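D-mandelate dehydrogenase (Rhodotorula graminis, PDB 2W2L) probably catalyses the NAD-dependent interconversion of D-mandelate and its 2-keto acid, as a member of the D-isomer specific 2-hydroxyacid dehydrogenase family. Local coordinates at residues D38-A43 with A71-H76; A112-T117 with G172-E177; F129-Y134 with G155-N160; A268-G273 with K291-M296. One frame throughout, in Å; residues are numbered along the deposited sequence.

Interaction 1. Residues D38-A43 with A71-H76; sequences DGFKQA and ADLISH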
loop_
_atom_site.group_PDB
_atom_site.type_symbol
_atom_site.label_atom_id
_atom_site.label_comp_id
_atom_site.label_asym_id
_atom_site.label_seq_id
_atom_site.Cartn_x
_atom_site.Cartn_y
_atom_site.Cartn_z
ATOM N N ASP A 38 -18.864 -7.419 -39.307
ATOM C CA ASP A 38 -19.229 -7.928 -40.589
ATOM C C ASP A 38 -18.366 -7.187 -41.606
ATOM O O ASP A 38 -17.744 -7.793 -42.463
ATOM C CB ASP A 38 -20.713 -7.685 -40.853
ATOM C CG ASP A 38 -21.618 -8.654 -40.097
ATOM O OD1 ASP A 38 -21.108 -9.670 -39.539
ATOM O OD2 ASP A 38 -22.861 -8.411 -40.058
ATOM N N GLY A 39 -18.321 -5.866 -41.489
ATOM C CA GLY A 39 -17.443 -5.072 -42.331
ATOM C C GLY A 39 -16.015 -5.620 -42.484
ATOM O O GLY A 39 -15.451 -5.591 -43.572
ATOM N N PHE A 40 -15.449 -6.137 -41.410
ATOM C CA PHE A 40 -14.097 -6.706 -41.438
ATOM C C PHE A 40 -14.071 -8.106 -42.098
ATOM O O PHE A 40 -13.226 -8.380 -42.927
ATOM C CB PHE A 40 -13.557 -6.706 -40.009
ATOM C CG PHE A 40 -12.179 -7.229 -39.861
ATOM C CD1 PHE A 40 -11.105 -6.649 -40.561
ATOM C CD2 PHE A 40 -11.926 -8.258 -38.968
ATOM C CE1 PHE A 40 -9.827 -7.122 -40.406
ATOM C CE2 PHE A 40 -10.614 -8.741 -38.792
ATOM C CZ PHE A 40 -9.567 -8.172 -39.522
ATOM N N LYS A 41 -15.027 -8.967 -41.759
ATOM C CA LYS A 41 -15.315 -10.175 -42.545
ATOM C C LYS A 41 -15.371 -9.928 -44.074
ATOM O O LYS A 41 -14.828 -10.694 -44.853
ATOM C CB LYS A 41 -16.609 -10.806 -42.036
ATOM C CG LYS A 41 -17.170 -12.007 -42.822
ATOM C CD LYS A 41 -18.486 -12.566 -42.143
ATOM C CE LYS A 41 -19.167 -13.585 -43.079
ATOM N NZ LYS A 41 -20.370 -14.251 -42.491
ATOM N N GLN A 42 -15.973 -8.836 -44.500
ATOM C CA GLN A 42 -16.133 -8.583 -45.920
ATOM C C GLN A 42 -14.881 -8.088 -46.559
ATOM O O GLN A 42 -14.633 -8.400 -47.700
ATOM C CB GLN A 42 -17.248 -7.556 -46.178
ATOM C CG GLN A 42 -18.620 -8.044 -45.799
ATOM C CD GLN A 42 -18.967 -9.379 -46.424
ATOM O OE1 GLN A 42 -19.227 -10.327 -45.719
ATOM N NE2 GLN A 42 -18.955 -9.458 -47.744
ATOM N N ALA A 43 -14.117 -7.258 -45.856
ATOM C CA ALA A 43 -12.795 -6.837 -46.350
ATOM C C ALA A 43 -11.902 -8.067 -46.560
ATOM O O ALA A 43 -11.226 -8.169 -47.585
ATOM C CB ALA A 43 -12.150 -5.865 -45.395
ATOM N N ALA A 71 -15.118 -18.192 -35.036
ATOM C CA ALA A 71 -14.657 -19.114 -36.123
ATOM C C ALA A 71 -15.001 -18.624 -37.530
ATOM O O ALA A 71 -14.216 -18.784 -38.470
ATOM C CB ALA A 71 -15.201 -20.495 -35.920
ATOM N N ASP A 72 -16.176 -18.007 -37.657
ATOM C CA ASP A 72 -16.667 -17.508 -38.945
ATOM C C ASP A 72 -15.792 -16.394 -39.495
ATOM O O ASP A 72 -15.580 -16.350 -40.684
ATOM C CB ASP A 72 -18.125 -17.027 -38.857
ATOM C CG ASP A 72 -18.589 -16.309 -40.154
ATOM O OD1 ASP A 72 -18.730 -16.983 -41.206
ATOM O OD2 ASP A 72 -18.783 -15.061 -40.127
ATOM N N LEU A 73 -15.339 -15.490 -38.617
ATOM C CA LEU A 73 -14.364 -14.425 -38.948
ATOM C C LEU A 73 -12.981 -15.000 -39.236
ATOM O O LEU A 73 -12.322 -14.650 -40.206
ATOM C CB LEU A 73 -14.276 -13.370 -37.826
ATOM C CG LEU A 73 -13.342 -12.172 -38.057
ATOM C CD1 LEU A 73 -13.794 -11.399 -39.261
ATOM C CD2 LEU A 73 -13.296 -11.212 -36.905
ATOM N N ILE A 74 -12.537 -15.895 -38.385
ATOM C CA ILE A 74 -11.217 -16.459 -38.555
ATOM C C ILE A 74 -11.129 -17.206 -39.864
ATOM O O ILE A 74 -10.052 -17.324 -40.444
ATOM C CB ILE A 74 -10.895 -17.342 -37.346
ATOM C CG1 ILE A 74 -10.229 -16.475 -36.260
ATOM C CG2 ILE A 74 -10.117 -18.556 -37.736
ATOM C CD1 ILE A 74 -10.654 -16.796 -34.881
ATOM N N SER A 75 -12.269 -17.689 -40.362
ATOM C CA SER A 75 -12.217 -18.543 -41.547
ATOM C C SER A 75 -11.995 -17.750 -42.849
ATOM O O SER A 75 -11.861 -18.359 -43.905
ATOM C CB SER A 75 -13.466 -19.410 -41.655
ATOM O OG SER A 75 -14.562 -18.657 -42.123
ATOM N N HIS A 76 -11.987 -16.414 -42.778
ATOM C CA HIS A 76 -11.723 -15.571 -43.939
ATOM C C HIS A 76 -10.299 -14.929 -43.971
ATOM O O HIS A 76 -9.973 -14.197 -44.910
ATOM C CB HIS A 76 -12.814 -14.520 -44.032
ATOM C CG HIS A 76 -14.186 -15.100 -44.265
ATOM N ND1 HIS A 76 -14.593 -15.592 -45.492
ATOM C CD2 HIS A 76 -15.214 -15.328 -43.410
ATOM C CE1 HIS A 76 -15.818 -16.075 -45.386
ATOM N NE2 HIS A 76 -16.219 -15.926 -44.134
#

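Interaction 2. Residues A112-T117 with G172-E177; sequences AGDTAT and GAIQKE. With NAD (nicotinamide-adenine-dinucleotide), chain E.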
loop_
_atom_site.group_PDB
_atom_site.type_symbol
_atom_site.label_atom_id
_atom_site.label_comp_id
_atom_site.label_asym_id
_atom_site.label_seq_id
_atom_site.Cartn_x
_atom_site.Cartn_y
_atom_site.Cartn_z
ATOM N N ALA A 112 3.425 -8.120 -18.665
ATOM C CA ALA A 112 3.526 -6.677 -18.822
ATOM C C ALA A 112 3.156 -5.897 -17.548
ATOM O O ALA A 112 3.805 -4.932 -17.252
ATOM C CB ALA A 112 2.677 -6.177 -20.039
ATOM N N GLY A 113 2.097 -6.298 -16.837
ATOM C CA GLY A 113 1.685 -5.667 -15.581
ATOM C C GLY A 113 2.015 -6.447 -14.292
ATOM O O GLY A 113 1.275 -6.341 -13.319
ATOM N N ASP A 114 3.094 -7.244 -14.281
ATOM C CA ASP A 114 3.512 -7.952 -13.043
ATOM C C ASP A 114 3.852 -6.984 -11.884
ATOM O O ASP A 114 3.355 -7.146 -10.742
ATOM C CB ASP A 114 4.718 -8.877 -13.282
ATOM C CG ASP A 114 4.374 -10.049 -14.122
ATOM O OD1 ASP A 114 3.150 -10.195 -14.419
ATOM O OD2 ASP A 114 5.326 -10.802 -14.475
ATOM N N THR A 115 4.690 -5.992 -12.188
ATOM C CA THR A 115 4.937 -4.905 -11.274
ATOM C C THR A 115 3.635 -4.165 -10.860
ATOM O O THR A 115 3.387 -4.011 -9.680
ATOM C CB THR A 115 6.044 -3.968 -11.794
ATOM O OG1 THR A 115 7.247 -4.742 -11.920
ATOM C CG2 THR A 115 6.287 -2.837 -10.837
ATOM N N ALA A 116 2.818 -3.729 -11.803
ATOM C CA ALA A 116 1.619 -2.960 -11.414
ATOM C C ALA A 116 0.667 -3.757 -10.486
ATOM O O ALA A 116 0.268 -3.275 -9.435
ATOM C CB ALA A 116 0.853 -2.448 -12.646
ATOM N N THR A 117 0.344 -4.978 -10.886
ATOM C CA THR A 117 -0.669 -5.724 -10.222
ATOM C C THR A 117 -0.177 -6.228 -8.882
ATOM O O THR A 117 -0.929 -6.204 -7.923
ATOM C CB THR A 117 -1.246 -6.809 -11.146
ATOM O OG1 THR A 117 -1.524 -6.179 -12.410
ATOM C CG2 THR A 117 -2.593 -7.356 -10.581
ATOM N N GLY A 172 1.440 -18.030 -9.589
ATOM C CA GLY A 172 2.063 -17.627 -10.870
ATOM C C GLY A 172 2.909 -16.360 -10.776
ATOM O O GLY A 172 3.287 -15.931 -9.686
ATOM N N ALA A 173 3.196 -15.744 -11.922
ATOM C CA ALA A 173 4.142 -14.615 -11.949
ATOM C C ALA A 173 3.736 -13.418 -11.079
ATOM O O ALA A 173 4.588 -12.779 -10.469
ATOM C CB ALA A 173 4.441 -14.178 -13.400
ATOM N N ILE A 174 2.446 -13.102 -11.029
ATOM C CA ILE A 174 2.007 -11.950 -10.245
ATOM C C ILE A 174 2.120 -12.194 -8.730
ATOM O O ILE A 174 2.684 -11.332 -8.009
ATOM C CB ILE A 174 0.608 -11.464 -10.653
ATOM C CG1 ILE A 174 0.626 -11.079 -12.142
ATOM C CG2 ILE A 174 0.170 -10.285 -9.757
ATOM C CD1 ILE A 174 -0.671 -10.524 -12.683
ATOM N N GLN A 175 1.613 -13.356 -8.266
ATOM C CA GLN A 175 1.707 -13.751 -6.857
ATOM C C GLN A 175 3.172 -13.828 -6.397
ATOM O O GLN A 175 3.516 -13.393 -5.296
ATOM C CB GLN A 175 0.989 -15.063 -6.621
ATOM C CG GLN A 175 0.595 -15.315 -5.157
ATOM C CD GLN A 175 -0.802 -14.749 -4.787
ATOM O OE1 GLN A 175 -1.821 -15.440 -4.842
ATOM N NE2 GLN A 175 -0.838 -13.499 -4.414
ATOM N N LYS A 176 4.050 -14.346 -7.249
ATOM C CA LYS A 176 5.446 -14.447 -6.856
ATOM C C LYS A 176 6.011 -13.069 -6.525
ATOM O O LYS A 176 6.841 -12.960 -5.622
ATOM C CB LYS A 176 6.282 -15.097 -7.935
ATOM C CG LYS A 176 6.017 -16.572 -8.125
ATOM C CD LYS A 176 6.600 -17.012 -9.426
ATOM C CE LYS A 176 6.873 -18.516 -9.458
ATOM N NZ LYS A 176 7.948 -18.795 -10.482
ATOM N N GLU A 177 5.572 -12.021 -7.245
ATOM C CA GLU A 177 5.990 -10.661 -6.936
ATOM C C GLU A 177 5.267 -10.151 -5.697
ATOM O O GLU A 177 5.826 -9.394 -4.907
ATOM C CB GLU A 177 5.802 -9.716 -8.116
ATOM C CG GLU A 177 6.993 -9.568 -9.031
ATOM C CD GLU A 177 8.142 -8.830 -8.355
ATOM O OE1 GLU A 177 8.125 -7.555 -8.286
ATOM O OE2 GLU A 177 9.081 -9.552 -7.901
HETATM P PA NAD E . -0.321 -16.845 -14.227
HETATM O O1A NAD E . -0.719 -17.867 -15.223
HETATM O O2A NAD E . 1.165 -16.747 -14.033
HETATM O O5B NAD E . -1.172 -17.096 -12.878
HETATM C C5B NAD E . -1.913 -18.276 -12.685
HETATM C C4B NAD E . -1.217 -19.216 -11.709
HETATM O O4B NAD E . -2.205 -20.008 -11.092
HETATM C C3B NAD E . -0.263 -20.191 -12.393
HETATM O O3B NAD E . 0.867 -20.406 -11.591
HETATM C C2B NAD E . -1.010 -21.504 -12.476
HETATM O O2B NAD E . -0.098 -22.561 -12.254
HETATM C C1B NAD E . -2.063 -21.385 -11.383
HETATM N N9A NAD E . -3.433 -21.823 -11.712
HETATM C C8A NAD E . -4.075 -21.817 -12.930
HETATM N N7A NAD E . -5.346 -22.254 -12.753
HETATM C C5A NAD E . -5.520 -22.529 -11.445
HETATM C C6A NAD E . -6.593 -23.002 -10.740
HETATM N N6A NAD E . -7.711 -23.280 -11.414
HETATM N N1A NAD E . -6.511 -23.203 -9.372
HETATM C C2A NAD E . -5.344 -22.926 -8.700
HETATM N N3A NAD E . -4.258 -22.475 -9.431
HETATM C C4A NAD E . -4.344 -22.267 -10.773
HETATM O O3 NAD E . -0.864 -15.431 -14.732
HETATM P PN NAD E . -0.867 -14.173 -13.727
HETATM O O1N NAD E . 0.250 -14.191 -12.755
HETATM O O2N NAD E . -0.958 -13.015 -14.647
HETATM O O5D NAD E . -2.254 -14.442 -12.932
HETATM C C5D NAD E . -3.463 -14.506 -13.630
HETATM C C4D NAD E . -4.496 -13.575 -13.012
HETATM O O4D NAD E . -4.012 -12.250 -12.746
HETATM C C3D NAD E . -5.688 -13.443 -13.969
HETATM O O3D NAD E . -6.936 -13.615 -13.306
HETATM C C2D NAD E . -5.579 -12.012 -14.458
HETATM O O2D NAD E . -6.820 -11.439 -14.800
HETATM C C1D NAD E . -5.015 -11.329 -13.220
HETATM N N1N NAD E . -4.618 -9.942 -13.576
HETATM C C2N NAD E . -5.467 -8.901 -13.238
HETATM C C3N NAD E . -5.136 -7.578 -13.551
HETATM C C7N NAD E . -5.730 -6.407 -12.802
HETATM O O7N NAD E . -5.627 -5.157 -13.446
HETATM N N7N NAD E . -6.305 -6.531 -11.580
HETATM C C4N NAD E . -3.937 -7.353 -14.240
HETATM C C5N NAD E . -3.079 -8.396 -14.608
HETATM C C6N NAD E . -3.443 -9.701 -14.271
#

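Interaction 3. Residues F129-Y134 with G155-N160; sequences FRLASY and GKSAHN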
loop_
_atom_site.group_PDB
_atom_site.type_symbol
_atom_site.label_atom_id
_atom_site.label_comp_id
_atom_site.label_asym_id
_atom_site.label_seq_id
_atom_site.Cartn_x
_atom_site.Cartn_y
_atom_site.Cartn_z
ATOM N N PHE A 129 -5.035 -5.164 6.553
ATOM C CA PHE A 129 -4.438 -5.254 7.885
ATOM C C PHE A 129 -4.630 -4.004 8.781
ATOM O O PHE A 129 -4.723 -4.113 10.002
ATOM C CB PHE A 129 -2.976 -5.629 7.773
ATOM C CG PHE A 129 -2.766 -7.098 7.740
ATOM C CD1 PHE A 129 -2.636 -7.810 8.931
ATOM C CD2 PHE A 129 -2.773 -7.773 6.553
ATOM C CE1 PHE A 129 -2.484 -9.170 8.941
ATOM C CE2 PHE A 129 -2.610 -9.129 6.544
ATOM C CZ PHE A 129 -2.456 -9.839 7.741
ATOM N N ARG A 130 -4.738 -2.835 8.145
ATOM C CA ARG A 130 -4.684 -1.569 8.846
ATOM C C ARG A 130 -5.981 -0.828 8.814
ATOM O O ARG A 130 -6.092 0.245 9.392
ATOM C CB ARG A 130 -3.577 -0.680 8.251
ATOM C CG ARG A 130 -2.236 -1.401 8.081
ATOM C CD ARG A 130 -1.550 -1.674 9.446
ATOM N NE ARG A 130 -1.439 -0.393 10.115
ATOM C CZ ARG A 130 -0.317 0.295 10.236
ATOM N NH1 ARG A 130 0.816 -0.170 9.753
ATOM N NH2 ARG A 130 -0.353 1.467 10.808
ATOM N N LEU A 131 -6.966 -1.377 8.128
ATOM C CA LEU A 131 -8.271 -0.682 7.961
ATOM C C LEU A 131 -8.095 0.772 7.447
ATOM O O LEU A 131 -8.704 1.725 7.976
ATOM C CB LEU A 131 -9.108 -0.730 9.277
ATOM C CG LEU A 131 -9.326 -2.150 9.792
ATOM C CD1 LEU A 131 -9.819 -2.192 11.219
ATOM C CD2 LEU A 131 -10.268 -2.988 8.894
ATOM N N ALA A 132 -7.267 0.943 6.421
ATOM C CA ALA A 132 -6.941 2.293 5.956
ATOM C C ALA A 132 -8.100 2.921 5.188
ATOM O O ALA A 132 -8.311 4.140 5.226
ATOM C CB ALA A 132 -5.726 2.243 5.100
ATOM N N SER A 133 -8.848 2.068 4.489
ATOM C CA SER A 133 -10.026 2.521 3.719
ATOM C C SER A 133 -11.032 3.195 4.607
ATOM O O SER A 133 -11.491 4.262 4.315
ATOM C CB SER A 133 -10.710 1.333 3.073
ATOM O OG SER A 133 -11.154 1.693 1.806
ATOM N N TYR A 134 -11.355 2.532 5.712
ATOM C CA TYR A 134 -12.143 3.096 6.779
ATOM C C TYR A 134 -11.548 4.409 7.228
ATOM O O TYR A 134 -12.247 5.409 7.322
ATOM C CB TYR A 134 -12.162 2.113 7.945
ATOM C CG TYR A 134 -13.128 2.467 9.051
ATOM C CD1 TYR A 134 -14.271 3.249 8.796
ATOM C CD2 TYR A 134 -12.923 2.012 10.344
ATOM C CE1 TYR A 134 -15.152 3.564 9.799
ATOM C CE2 TYR A 134 -13.819 2.315 11.357
ATOM C CZ TYR A 134 -14.924 3.092 11.066
ATOM O OH TYR A 134 -15.829 3.385 12.048
ATOM N N GLY A 155 -7.828 1.198 16.249
ATOM C CA GLY A 155 -6.894 0.588 17.194
ATOM C C GLY A 155 -7.358 -0.749 17.783
ATOM O O GLY A 155 -6.532 -1.533 18.248
ATOM N N LYS A 156 -8.678 -1.014 17.772
ATOM C CA LYS A 156 -9.236 -2.288 18.271
ATOM C C LYS A 156 -8.958 -3.520 17.392
ATOM O O LYS A 156 -9.102 -4.618 17.868
ATOM C CB LYS A 156 -10.748 -2.159 18.499
ATOM C CG LYS A 156 -11.139 -1.184 19.611
ATOM C CD LYS A 156 -12.635 -1.274 19.968
ATOM C CE LYS A 156 -13.133 -0.004 20.713
ATOM N NZ LYS A 156 -14.634 0.033 20.904
ATOM N N SER A 157 -8.538 -3.333 16.131
ATOM C CA SER A 157 -8.471 -4.418 15.116
ATOM C C SER A 157 -7.257 -4.398 14.158
ATOM O O SER A 157 -6.917 -5.429 13.518
ATOM C CB SER A 157 -9.720 -4.371 14.233
ATOM O OG SER A 157 -10.846 -3.893 14.958
ATOM N N ALA A 158 -6.624 -3.238 14.014
ATOM C CA ALA A 158 -5.556 -3.122 13.027
ATOM C C ALA A 158 -4.345 -3.885 13.520
ATOM O O ALA A 158 -4.128 -4.009 14.699
ATOM C CB ALA A 158 -5.240 -1.691 12.702
ATOM N N HIS A 159 -3.594 -4.430 12.587
ATOM C CA HIS A 159 -2.502 -5.353 12.863
ATOM C C HIS A 159 -1.370 -5.114 11.859
ATOM O O HIS A 159 -1.612 -4.705 10.730
ATOM C CB HIS A 159 -2.987 -6.791 12.726
ATOM C CG HIS A 159 -3.371 -7.422 14.022
ATOM N ND1 HIS A 159 -4.685 -7.599 14.405
ATOM C CD2 HIS A 159 -2.610 -7.912 15.029
ATOM C CE1 HIS A 159 -4.714 -8.188 15.588
ATOM N NE2 HIS A 159 -3.470 -8.393 15.981
ATOM N N ASN A 160 -0.133 -5.349 12.264
ATOM C CA ASN A 160 0.925 -5.293 11.271
ATOM C C ASN A 160 0.790 -6.533 10.449
ATOM O O ASN A 160 0.546 -7.582 11.016
ATOM C CB ASN A 160 2.329 -5.227 11.892
ATOM C CG ASN A 160 2.582 -3.926 12.568
ATOM O OD1 ASN A 160 1.974 -2.891 12.212
ATOM N ND2 ASN A 160 3.445 -3.947 13.584
HETATM O O HOH W 1 -6.012 -6.259 11.227
#

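Interaction 4. Residues A268-G273 with K291-M296; sequences AALKSG and KELIEM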
loop_
_atom_site.group_PDB
_atom_site.type_symbol
_atom_site.label_atom_id
_atom_site.label_comp_id
_atom_site.label_asym_id
_atom_site.label_seq_id
_atom_site.Cartn_x
_atom_site.Cartn_y
_atom_site.Cartn_z
ATOM N N ALA A 268 -21.729 -12.579 3.219
ATOM C CA ALA A 268 -22.026 -13.383 4.416
ATOM C C ALA A 268 -20.818 -13.467 5.364
ATOM O O ALA A 268 -20.888 -12.976 6.490
ATOM C CB ALA A 268 -22.538 -14.789 4.043
ATOM N N ALA A 269 -19.712 -14.050 4.903
ATOM C CA ALA A 269 -18.506 -14.164 5.739
ATOM C C ALA A 269 -18.163 -12.818 6.381
ATOM O O ALA A 269 -17.901 -12.730 7.574
ATOM C CB ALA A 269 -17.304 -14.743 4.951
ATOM N N LEU A 270 -18.223 -11.748 5.614
ATOM C CA LEU A 270 -17.958 -10.463 6.234
ATOM C C LEU A 270 -18.978 -10.191 7.307
ATOM O O LEU A 270 -18.597 -9.772 8.368
ATOM C CB LEU A 270 -17.879 -9.312 5.219
ATOM C CG LEU A 270 -16.522 -9.043 4.562
ATOM C CD1 LEU A 270 -16.765 -8.439 3.198
ATOM C CD2 LEU A 270 -15.663 -8.099 5.411
ATOM N N LYS A 271 -20.260 -10.455 7.045
ATOM C CA LYS A 271 -21.358 -10.131 7.984
ATOM C C LYS A 271 -21.313 -10.956 9.258
ATOM O O LYS A 271 -21.584 -10.444 10.335
ATOM C CB LYS A 271 -22.694 -10.370 7.311
ATOM C CG LYS A 271 -23.284 -9.157 6.622
ATOM C CD LYS A 271 -24.520 -9.579 5.783
ATOM C CE LYS A 271 -25.156 -8.358 5.072
ATOM N NZ LYS A 271 -24.846 -7.061 5.757
ATOM N N SER A 272 -20.970 -12.238 9.128
ATOM C CA SER A 272 -20.824 -13.088 10.305
ATOM C C SER A 272 -19.689 -12.568 11.218
ATOM O O SER A 272 -19.670 -12.855 12.430
ATOM C CB SER A 272 -20.665 -14.593 9.944
ATOM O OG SER A 272 -19.421 -14.930 9.333
ATOM N N GLY A 273 -18.789 -11.753 10.658
ATOM C CA GLY A 273 -17.574 -11.386 11.375
ATOM C C GLY A 273 -16.535 -12.504 11.244
ATOM O O GLY A 273 -15.496 -12.468 11.907
ATOM N N LYS A 291 -23.114 -3.031 -3.693
ATOM C CA LYS A 291 -23.579 -1.959 -2.864
ATOM C C LYS A 291 -23.630 -2.308 -1.385
ATOM O O LYS A 291 -23.597 -1.416 -0.544
ATOM C CB LYS A 291 -24.884 -1.450 -3.409
ATOM C CG LYS A 291 -24.644 -0.858 -4.758
ATOM C CD LYS A 291 -25.910 -0.488 -5.437
ATOM C CE LYS A 291 -26.239 0.962 -5.249
ATOM N NZ LYS A 291 -27.036 1.381 -6.426
ATOM N N GLU A 292 -23.679 -3.602 -1.069
ATOM C CA GLU A 292 -23.537 -4.068 0.319
ATOM C C GLU A 292 -22.090 -3.920 0.739
ATOM O O GLU A 292 -21.823 -3.230 1.723
ATOM C CB GLU A 292 -23.976 -5.521 0.512
ATOM C CG GLU A 292 -25.503 -5.747 0.448
ATOM C CD GLU A 292 -26.248 -5.462 1.769
ATOM O OE1 GLU A 292 -26.102 -4.345 2.330
ATOM O OE2 GLU A 292 -27.004 -6.361 2.227
ATOM N N LEU A 293 -21.165 -4.542 0.007
ATOM C CA LEU A 293 -19.733 -4.314 0.243
ATOM C C LEU A 293 -19.404 -2.832 0.493
ATOM O O LEU A 293 -18.620 -2.540 1.414
ATOM C CB LEU A 293 -18.886 -4.843 -0.887
ATOM C CG LEU A 293 -18.822 -6.366 -0.961
ATOM C CD1 LEU A 293 -17.695 -6.788 -1.906
ATOM C CD2 LEU A 293 -18.645 -7.071 0.378
ATOM N N ILE A 294 -20.031 -1.919 -0.267
ATOM C CA ILE A 294 -19.765 -0.472 -0.164
ATOM C C ILE A 294 -20.127 0.098 1.172
ATOM O O ILE A 294 -19.401 0.910 1.707
ATOM C CB ILE A 294 -20.493 0.364 -1.242
ATOM C CG1 ILE A 294 -19.809 0.202 -2.580
ATOM C CG2 ILE A 294 -20.541 1.845 -0.853
ATOM C CD1 ILE A 294 -20.503 0.870 -3.705
ATOM N N GLU A 295 -21.276 -0.294 1.706
ATOM C CA GLU A 295 -21.724 0.227 2.999
ATOM C C GLU A 295 -20.885 -0.274 4.204
ATOM O O GLU A 295 -20.813 0.395 5.227
ATOM C CB GLU A 295 -23.217 -0.022 3.160
ATOM C CG GLU A 295 -24.118 1.193 2.710
ATOM C CD GLU A 295 -23.886 1.769 1.251
ATOM O OE1 GLU A 295 -23.666 1.014 0.249
ATOM O OE2 GLU A 295 -23.967 3.015 1.102
ATOM N N MET A 296 -20.193 -1.409 4.057
ATOM C CA MET A 296 -19.338 -1.961 5.122
ATOM C C MET A 296 -18.042 -1.182 5.384
ATOM O O MET A 296 -17.232 -0.961 4.473
ATOM C CB MET A 296 -18.952 -3.404 4.803
ATOM C CG MET A 296 -20.084 -4.339 4.642
ATOM S SD MET A 296 -19.525 -6.027 4.357
ATOM C CE MET A 296 -21.120 -6.790 4.624
#

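Interaction 1. Residues D38-A43 with A71-H76
Lys41 reaches across from helix 37-45 to form a salt bridge with Asp72, its NZ 3.0 Å from Asp72 OD2. The ammonium meets that oxygen on its syn side, 17° out of the carboxylate plane, and a weak second bond goes to Asp72 OD1. Lys41 gets there as a fully extended chain, CG anti to the backbone N (chi1 174°), crossing the Asp72 side chain at about a right angle. On its way the stem passes the imidazole of His76, with Lys41 CG 3.9 Å from His76 CD2. Beneath this polar layer Leu73 pushes both methyls at Phe40: Leu73 CD2 lies in the ring plane at its edge, and CD1 stands 3.7 Å from Phe40 CD2. The same CD1 packs on the Lys41 backbone N. Behind the front rank, Ser75 OG bonds to the Asp72 carbonyl, and Asn70 OD1 accepts from Leu73 N. Leu73 also touches His37 and Leu44 of helix 37-45, Phe40 leans on Leu34 and Tyr49, and helix 71-74 touches helix 96-100 through Ala71 and Ile74.

Interaction 2. Residues A112-T117 with G172-E177
Ile174 fills the close-packed part of this contact, wedged between Thr117, Asp114 and the NAD diphosphate. Its CG2 lies 4.0 Å from Thr117 CB, while CG1 comes 3.5 Å from Asp114 OD1. From CG1 the branch runs straight on (chi2 -178°), carrying CD1 to the nicotinamide side of the dinucleotide. Thr117 OG1 and N reach Gly113 O from opposite faces of the carbonyl plane, and OG1 sits 3.2 Å from NAD C4N. The other side is looser. Asp114 OD2 merely touches Ala173 CB, and Glu177 approaches through its CB at 4.4 Å from Asp114 O, its carboxylate turned to Arg180 and Lys181 in salt bridges. At the first turn of helix 173-186, Ala173 N donates to NAD O2A (3.1 Å) and Ile174 N to NAD O1N (3.0 Å), one bond to each phosphate. A dinucleotide diphosphate at the start of the helix that follows the first strand, behind a glycine N-cap, is characteristic of the Rossmann fold, here met by the start of helix 114-130.

Interaction 3. Residues F129-Y134 with G155-N160
The junction between helix 114-130 and helix 132-140 is joined here to the extended loop leading into strand 165-169, the first strand of the Rossmann-fold sheet. Leu131, with positive phi (51°), breaks the helical path and separates the two helices. In the last turn before Leu131 the Phe129 carbonyl is turned to the loop. His159 N donates to Phe129 O at 2.8 Å, tilted 27° from the carbonyl plane, and Ala158 CA adds a CA-H...O contact to the same oxygen. A water donates to both Phe129 O and Ser157 O, so Phe129 O is gripped by an amide and a water together. The ring of Phe129 meets His159 CB in its plane, at the edge, and also packs against His164 edge-to-face. Arg130 folds back, bent at chi2 and chi3, and lays CD 3.3 Å from His159 O; its guanidinium is hydrogen-bonded to the backbone of the neighbouring subunit, and Ala158 likewise makes backbone bonds to that chain, so the junction lies at the subunit interface. Leu131 CD1 rests 3.7 Å from Ser157 CB, and within the loop His159 ND1 donates back to Ser157 O at 3.2 Å.

Interaction 4. Residues A268-G273 with K291-M296
Leu270 and Met296 have the nearest CA atoms across the contact, 8.7 Å apart, so side chains alone bridge the end of helix 263-272 and the short helix 291-295. The first helix finishes in a Schellman motif at Gly273, while Met296 is the first residue beyond the second. Met296 carries the most of the contact: extended beyond CG, it slides its thioether against the first helix, with SD 3.8 Å from Leu270 CB and equally close to Leu270 CD1. Its methyl then meets the Lys271 stem, where Met296 CE lies 3.8 Å from Lys271 CG and the two chains cross at about a right angle. Deeper in, Leu270 CD1 meets Leu293 CD2 at 3.7 Å. Leu270 and Leu293 both rest on Val299 of strand 299-301, which places them against the sheet, and Leu293 also touches Leu266 and Ile267. At the outer rim Lys271 NZ stands 4.2 Å from Glu292 OE2, beyond salt-bridge distance. No hydrogen bond joins the segments; the helices are held by apolar and sulfur contacts, and the lysine-glutamate attraction at the surface, without a salt bridge, probably adds little.

In the fold
Interaction 2 is the one at the cofactor, gathering Ala173 and Ile174 round the NAD diphosphate near the middle of the chain; its centre lies about 8 Å from the chain's centre. Interaction 1 lies among the helices that flank the other parallel sheet, that of strands 5-8 to 105-107, and its centre is about 35 Å from that of interaction 2. Helix 114-130 links interactions 2 and 3: it starts beside the NAD and ends at the subunit interface, the two centres about 25 Å apart. Interactions 3 and 4 are neighbours on the nucleotide-binding side, about 7 Å between nearest atoms, without touching. Interactions 1 and 3, on opposite sides of the chain's centre, are about 54 Å apart between centres.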